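Local coordinates for protein beta-galactosidase (Streptococcus pneumoniae, PDB 4CUA) that hydrolyses terminal beta-galactose residues from glycans, the module here being a carbohydrate-binding one that probably recognises sugars for the enzyme, at residues Tyr95-Pro109 / His120-Leu134. Residues are numbered along the deposited sequence; the frame is centred on the assembly and turned at random.
Sequences YVIEYYVGKTVPTAP and HVFNDSANWKPVTNL. With EDO (1,2-ethanediol), chain H; EDO (1,2-ethanediol), chain E.
Y100 turns a ring edge toward one face of the W128 indole, their planes 83° apart, while F122 directs its own edge at a face of Y100 in an offset edge-to-face pair with centroids 5.7 Å apart. P106 CG and G102 N lie over opposite faces of Y100, both offset toward the rim, and H120 CE1 sits over the centre of one F122 face. This aromatic cluster lies within the beta-sandwich of a galactose-binding-like domain, where strand 95-100 gives way to a loop and its antiparallel partner 128-130 follows two 3-10 turns. W128 NE1 donates to F122 O, and R159 makes a cation-pi contact with the indole. With CG of Y100 anti to the backbone N (chi1 -177°), the phenol reaches past N127 to V121, whose CG2 lies 3.3 Å from Y100 OH; that hydroxyl donates to T104 O, in plane at the ring's edge, linking strand end to loop four residues on. P109 CG covers one face of the H120 imidazole and a 1,2-ethanediol, probably from the crystallisation liquor, the other; F122 N to ND1 and NE2 to T107 O together fix its rotation.

Along the strands, Y99 N to K129 O (2.8 Å) and K129 N to Y99 O (3.0 Å) close a hydrogen-bonded pair, and V131 N to I97 O extends it. I97 CD1 meets L134 CD1 at 3.9 Å on one face of the strand; E98, on the other, forms salt bridges with R159 and R161 of strand 157-163. At the end of strand 95-100, V101 N donates almost straight to N127 O, and N127 ND2 to V121 O. The 2.8 Å bond from H120 NE2 keeps T107 O within 1° of the imidazole plane.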
loop_
_atom_site.group_PDB
_atom_site.type_symbol
_atom_site.label_atom_id
_atom_site.label_comp_id
_atom_site.label_asym_id
_atom_site.label_seq_id
_atom_site.Cartn_x
_atom_site.Cartn_y
_atom_site.Cartn_z
ATOM N N TYR A 95 -9.550 3.809 -7.433
ATOM C CA TYR A 95 -8.883 2.790 -6.620
ATOM C C TYR A 95 -9.831 1.737 -6.128
ATOM O O TYR A 95 -11.066 1.905 -6.126
ATOM C CB TYR A 95 -8.193 3.455 -5.377
ATOM C CG TYR A 95 -9.242 4.087 -4.464
ATOM C CD1 TYR A 95 -9.687 5.362 -4.665
ATOM C CD2 TYR A 95 -9.772 3.377 -3.419
ATOM C CE1 TYR A 95 -10.694 5.927 -3.860
ATOM C CE2 TYR A 95 -10.772 3.933 -2.626
ATOM C CZ TYR A 95 -11.186 5.203 -2.851
ATOM O OH TYR A 95 -12.217 5.732 -2.041
ATOM N N VAL A 96 -9.286 0.629 -5.719
ATOM C CA VAL A 96 -9.999 -0.429 -5.063
ATOM C C VAL A 96 -9.123 -0.890 -3.912
ATOM O O VAL A 96 -7.923 -1.119 -4.081
ATOM C CB VAL A 96 -10.209 -1.645 -5.958
ATOM C CG1 VAL A 96 -10.879 -2.779 -5.218
ATOM C CG2 VAL A 96 -11.034 -1.208 -7.158
ATOM N N ILE A 97 -9.708 -1.041 -2.735
ATOM C CA ILE A 97 -9.022 -1.644 -1.601
ATOM C C ILE A 97 -9.413 -3.113 -1.468
ATOM O O ILE A 97 -10.629 -3.460 -1.487
ATOM C CB ILE A 97 -9.314 -0.877 -0.280
ATOM C CG1 ILE A 97 -8.857 0.567 -0.396
ATOM C CG2 ILE A 97 -8.685 -1.563 0.910
ATOM C CD1 ILE A 97 -9.310 1.495 0.694
ATOM N N GLU A 98 -8.423 -3.978 -1.350
ATOM C CA GLU A 98 -8.577 -5.429 -1.459
ATOM C C GLU A 98 -7.853 -6.134 -0.363
ATOM O O GLU A 98 -6.864 -5.602 0.147
ATOM C CB GLU A 98 -8.010 -5.882 -2.831
ATOM C CG GLU A 98 -8.847 -5.352 -3.965
ATOM C CD GLU A 98 -8.236 -5.542 -5.351
ATOM O OE1 GLU A 98 -7.020 -5.328 -5.564
ATOM O OE2 GLU A 98 -9.010 -5.894 -6.249
ATOM N N TYR A 99 -8.282 -7.354 -0.023
ATOM C CA TYR A 99 -7.642 -8.173 0.946
ATOM C C TYR A 99 -7.365 -9.564 0.444
ATOM O O TYR A 99 -8.122 -10.068 -0.441
ATOM C CB TYR A 99 -8.452 -8.230 2.288
ATOM C CG TYR A 99 -9.761 -8.971 2.243
ATOM C CD1 TYR A 99 -10.899 -8.381 1.706
ATOM C CD2 TYR A 99 -9.849 -10.231 2.759
ATOM C CE1 TYR A 99 -12.145 -9.084 1.629
ATOM C CE2 TYR A 99 -11.058 -10.912 2.736
ATOM C CZ TYR A 99 -12.171 -10.306 2.188
ATOM O OH TYR A 99 -13.395 -11.012 2.097
ATOM N N TYR A 100 -6.331 -10.178 0.971
ATOM C CA TYR A 100 -5.823 -11.421 0.472
ATOM C C TYR A 100 -6.676 -12.569 1.053
ATOM O O TYR A 100 -6.857 -12.700 2.271
ATOM C CB TYR A 100 -4.364 -11.579 0.798
ATOM C CG TYR A 100 -3.720 -12.833 0.258
ATOM C CD1 TYR A 100 -3.248 -12.866 -1.036
ATOM C CD2 TYR A 100 -3.681 -14.010 0.973
ATOM C CE1 TYR A 100 -2.689 -13.998 -1.557
ATOM C CE2 TYR A 100 -3.083 -15.149 0.458
ATOM C CZ TYR A 100 -2.634 -15.161 -0.850
ATOM O OH TYR A 100 -2.061 -16.336 -1.373
ATOM N N VAL A 101 -7.094 -13.460 0.144
ATOM C CA VAL A 101 -7.922 -14.624 0.471
ATOM C C VAL A 101 -7.370 -15.913 -0.093
ATOM O O VAL A 101 -7.976 -17.004 0.072
ATOM C CB VAL A 101 -9.383 -14.433 -0.056
ATOM C CG1 VAL A 101 -10.038 -13.234 0.556
ATOM C CG2 VAL A 101 -9.420 -14.356 -1.584
ATOM N N GLY A 102 -6.194 -15.895 -0.704
ATOM C CA GLY A 102 -5.626 -17.127 -1.238
ATOM C C GLY A 102 -5.435 -18.182 -0.177
ATOM O O GLY A 102 -5.066 -17.888 0.963
ATOM N N LYS A 103 -5.660 -19.438 -0.540
ATOM C CA LYS A 103 -5.303 -20.542 0.320
ATOM C C LYS A 103 -3.807 -20.759 0.450
ATOM O O LYS A 103 -3.336 -21.252 1.462
ATOM C CB LYS A 103 -6.009 -21.819 -0.143
ATOM C CG LYS A 103 -7.503 -21.775 0.136
ATOM C CD LYS A 103 -8.155 -23.086 -0.311
ATOM C CE LYS A 103 -9.290 -23.509 0.599
ATOM N NZ LYS A 103 -9.519 -24.971 0.437
ATOM N N THR A 104 -3.027 -20.313 -0.538
ATOM C CA THR A 104 -1.591 -20.414 -0.420
ATOM C C THR A 104 -1.109 -19.319 0.546
ATOM O O THR A 104 -1.463 -18.171 0.381
ATOM C CB THR A 104 -0.924 -20.307 -1.795
ATOM O OG1 THR A 104 -1.404 -21.363 -2.646
ATOM C CG2 THR A 104 0.590 -20.375 -1.661
ATOM N N VAL A 105 -0.384 -19.699 1.558
ATOM C CA VAL A 105 0.241 -18.763 2.463
ATOM C C VAL A 105 1.263 -17.920 1.643
ATOM O O VAL A 105 2.154 -18.479 1.025
ATOM C CB VAL A 105 0.917 -19.521 3.601
ATOM C CG1 VAL A 105 1.693 -18.561 4.477
ATOM C CG2 VAL A 105 -0.151 -20.248 4.451
ATOM N N PRO A 106 1.106 -16.592 1.621
ATOM C CA PRO A 106 2.058 -15.770 0.859
ATOM C C PRO A 106 3.428 -15.799 1.422
ATOM O O PRO A 106 3.590 -15.968 2.626
ATOM C CB PRO A 106 1.478 -14.381 0.935
ATOM C CG PRO A 106 0.481 -14.382 2.001
ATOM C CD PRO A 106 0.156 -15.772 2.375
ATOM N N THR A 107 4.428 -15.705 0.556
ATOM C CA THR A 107 5.832 -15.539 0.931
ATOM C C THR A 107 6.143 -14.040 0.804
ATOM O O THR A 107 5.425 -13.313 0.129
ATOM C CB THR A 107 6.726 -16.284 -0.088
ATOM O OG1 THR A 107 6.437 -15.831 -1.412
ATOM C CG2 THR A 107 6.479 -17.772 -0.016
ATOM N N ALA A 108 7.214 -13.602 1.447
ATOM C CA ALA A 108 7.693 -12.251 1.195
ATOM C C ALA A 108 8.183 -12.247 -0.264
ATOM O O ALA A 108 9.046 -13.063 -0.641
ATOM C CB ALA A 108 8.844 -11.910 2.106
ATOM N N PRO A 109 7.725 -11.247 -1.059
ATOM C CA PRO A 109 8.291 -11.106 -2.402
ATOM C C PRO A 109 9.813 -10.941 -2.370
ATOM O O PRO A 109 10.414 -10.388 -1.459
ATOM C CB PRO A 109 7.577 -9.886 -2.957
ATOM C CG PRO A 109 6.257 -9.882 -2.220
ATOM C CD PRO A 109 6.652 -10.278 -0.820
ATOM N N HIS A 120 4.364 -14.737 -8.060
ATOM C CA HIS A 120 3.899 -14.554 -6.690
ATOM C C HIS A 120 2.390 -14.599 -6.663
ATOM O O HIS A 120 1.735 -14.017 -7.499
ATOM C CB HIS A 120 4.431 -13.210 -6.168
ATOM C CG HIS A 120 4.337 -13.090 -4.689
ATOM N ND1 HIS A 120 3.175 -12.732 -4.066
ATOM C CD2 HIS A 120 5.228 -13.336 -3.704
ATOM C CE1 HIS A 120 3.358 -12.715 -2.760
ATOM N NE2 HIS A 120 4.586 -13.114 -2.515
ATOM N N VAL A 121 1.875 -15.172 -5.560
ATOM C CA VAL A 121 0.420 -15.262 -5.333
ATOM C C VAL A 121 -0.277 -13.931 -5.418
ATOM O O VAL A 121 -1.446 -13.810 -5.798
ATOM C CB VAL A 121 0.071 -15.957 -4.025
ATOM C CG1 VAL A 121 0.467 -17.427 -4.111
ATOM C CG2 VAL A 121 0.679 -15.285 -2.793
ATOM N N PHE A 122 0.425 -12.866 -5.072
ATOM C CA PHE A 122 -0.213 -11.575 -5.128
ATOM C C PHE A 122 -0.625 -11.138 -6.531
ATOM O O PHE A 122 -1.481 -10.304 -6.667
ATOM C CB PHE A 122 0.667 -10.453 -4.540
ATOM C CG PHE A 122 0.889 -10.527 -3.069
ATOM C CD1 PHE A 122 0.088 -11.277 -2.202
ATOM C CD2 PHE A 122 1.930 -9.785 -2.517
ATOM C CE1 PHE A 122 0.332 -11.318 -0.830
ATOM C CE2 PHE A 122 2.154 -9.797 -1.145
ATOM C CZ PHE A 122 1.357 -10.545 -0.313
ATOM N N ASN A 123 0.019 -11.692 -7.560
ATOM C CA ASN A 123 -0.297 -11.311 -8.915
ATOM C C ASN A 123 -1.562 -11.990 -9.459
ATOM O O ASN A 123 -1.983 -11.619 -10.566
ATOM C CB ASN A 123 0.861 -11.647 -9.821
ATOM C CG ASN A 123 2.085 -10.806 -9.491
ATOM O OD1 ASN A 123 1.957 -9.602 -9.268
ATOM N ND2 ASN A 123 3.249 -11.438 -9.494
ATOM N N ASP A 124 -2.076 -12.984 -8.762
ATOM C CA ASP A 124 -3.321 -13.708 -9.196
ATOM C C ASP A 124 -4.526 -13.012 -8.601
ATOM O O ASP A 124 -4.702 -13.027 -7.362
ATOM C CB ASP A 124 -3.199 -15.145 -8.778
ATOM C CG ASP A 124 -4.366 -16.025 -9.270
ATOM O OD1 ASP A 124 -5.317 -15.426 -9.843
ATOM O OD2 ASP A 124 -4.251 -17.249 -8.970
ATOM N N SER A 125 -5.366 -12.440 -9.439
ATOM C CA SER A 125 -6.561 -11.724 -8.969
ATOM C C SER A 125 -7.531 -12.656 -8.216
ATOM O O SER A 125 -8.269 -12.134 -7.342
ATOM C CB SER A 125 -7.243 -10.990 -10.121
ATOM O OG SER A 125 -7.670 -11.981 -11.057
ATOM N N ALA A 126 -7.498 -13.977 -8.424
ATOM C CA ALA A 126 -8.320 -14.896 -7.611
ATOM C C ALA A 126 -7.964 -14.898 -6.129
ATOM O O ALA A 126 -8.698 -15.416 -5.276
ATOM C CB ALA A 126 -8.297 -16.315 -8.160
ATOM N N ASN A 127 -6.797 -14.342 -5.792
ATOM C CA ASN A 127 -6.356 -14.351 -4.421
ATOM C C ASN A 127 -6.751 -13.094 -3.629
ATOM O O ASN A 127 -6.347 -13.015 -2.458
ATOM C CB ASN A 127 -4.827 -14.549 -4.402
ATOM C CG ASN A 127 -4.423 -15.947 -4.777
ATOM O OD1 ASN A 127 -5.180 -16.892 -4.537
ATOM N ND2 ASN A 127 -3.217 -16.121 -5.329
ATOM N N TRP A 128 -7.485 -12.202 -4.261
ATOM C CA TRP A 128 -7.945 -10.969 -3.680
ATOM C C TRP A 128 -9.463 -10.820 -3.745
ATOM O O TRP A 128 -10.094 -11.218 -4.734
ATOM C CB TRP A 128 -7.355 -9.796 -4.412
ATOM C CG TRP A 128 -5.850 -9.780 -4.308
ATOM C CD1 TRP A 128 -4.976 -10.243 -5.215
ATOM C CD2 TRP A 128 -5.067 -9.254 -3.224
ATOM N NE1 TRP A 128 -3.674 -10.123 -4.765
ATOM C CE2 TRP A 128 -3.722 -9.462 -3.556
ATOM C CE3 TRP A 128 -5.380 -8.638 -2.038
ATOM C CZ2 TRP A 128 -2.662 -9.110 -2.699
ATOM C CZ3 TRP A 128 -4.320 -8.245 -1.177
ATOM C CH2 TRP A 128 -2.988 -8.477 -1.547
ATOM N N LYS A 129 -10.031 -10.226 -2.689
ATOM C CA LYS A 129 -11.390 -9.745 -2.776
ATOM C C LYS A 129 -11.469 -8.307 -2.329
ATOM O O LYS A 129 -10.598 -7.874 -1.493
ATOM C CB LYS A 129 -12.323 -10.548 -1.859
ATOM C CG LYS A 129 -12.529 -11.999 -2.314
ATOM C CD LYS A 129 -13.697 -12.604 -1.556
ATOM C CE LYS A 129 -13.853 -14.049 -1.986
ATOM N NZ LYS A 129 -14.892 -14.704 -1.155
ATOM N N PRO A 130 -12.444 -7.553 -2.822
ATOM C CA PRO A 130 -12.594 -6.184 -2.378
ATOM C C PRO A 130 -13.159 -6.067 -0.976
ATOM O O PRO A 130 -13.935 -6.903 -0.574
ATOM C CB PRO A 130 -13.548 -5.558 -3.364
ATOM C CG PRO A 130 -14.423 -6.729 -3.772
ATOM C CD PRO A 130 -13.527 -7.916 -3.797
ATOM N N VAL A 131 -12.691 -5.086 -0.207
ATOM C CA VAL A 131 -13.277 -4.827 1.079
ATOM C C VAL A 131 -14.778 -4.451 0.891
ATOM O O VAL A 131 -15.207 -3.963 -0.138
ATOM C CB VAL A 131 -12.481 -3.775 1.863
ATOM C CG1 VAL A 131 -11.090 -4.347 2.091
ATOM C CG2 VAL A 131 -12.541 -2.394 1.230
ATOM N N THR A 132 -15.556 -4.684 1.943
ATOM C CA THR A 132 -16.992 -4.363 1.890
ATOM C C THR A 132 -17.367 -3.222 2.816
ATOM O O THR A 132 -16.719 -3.004 3.818
ATOM C CB THR A 132 -17.815 -5.621 2.250
ATOM O OG1 THR A 132 -17.427 -6.184 3.495
ATOM C CG2 THR A 132 -17.607 -6.667 1.222
ATOM N N ASN A 133 -18.407 -2.507 2.448
ATOM C CA ASN A 133 -18.902 -1.367 3.177
ATOM C C ASN A 133 -17.807 -0.351 3.495
ATOM O O ASN A 133 -17.614 0.131 4.614
ATOM C CB ASN A 133 -19.608 -1.843 4.446
ATOM C CG ASN A 133 -20.929 -2.563 4.133
ATOM O OD1 ASN A 133 -21.814 -1.968 3.557
ATOM N ND2 ASN A 133 -20.961 -3.816 4.406
ATOM N N LEU A 134 -17.098 -0.066 2.440
ATOM C CA LEU A 134 -16.088 0.967 2.473
ATOM C C LEU A 134 -16.651 2.315 2.829
ATOM O O LEU A 134 -17.622 2.793 2.233
ATOM C CB LEU A 134 -15.389 1.071 1.119
ATOM C CG LEU A 134 -14.223 2.091 1.084
ATOM C CD1 LEU A 134 -13.039 1.741 1.968
ATOM C CD2 LEU A 134 -13.778 2.195 -0.405
HETATM C C1 EDO H . 3.677 -17.824 -2.053
HETATM O O1 EDO H . 3.782 -19.038 -2.814
HETATM C C2 EDO H . 4.365 -16.715 -2.883
HETATM O O2 EDO H . 3.830 -16.713 -4.192
HETATM C C1 EDO E . 0.687 -7.353 -7.120
HETATM O O1 EDO E . 1.817 -7.444 -7.854
HETATM C C2 EDO E . 1.127 -6.733 -5.730
HETATM O O2 EDO E . 0.063 -6.139 -5.198
HETATM O O HOH W 1 -3.688 -19.027 -3.208
#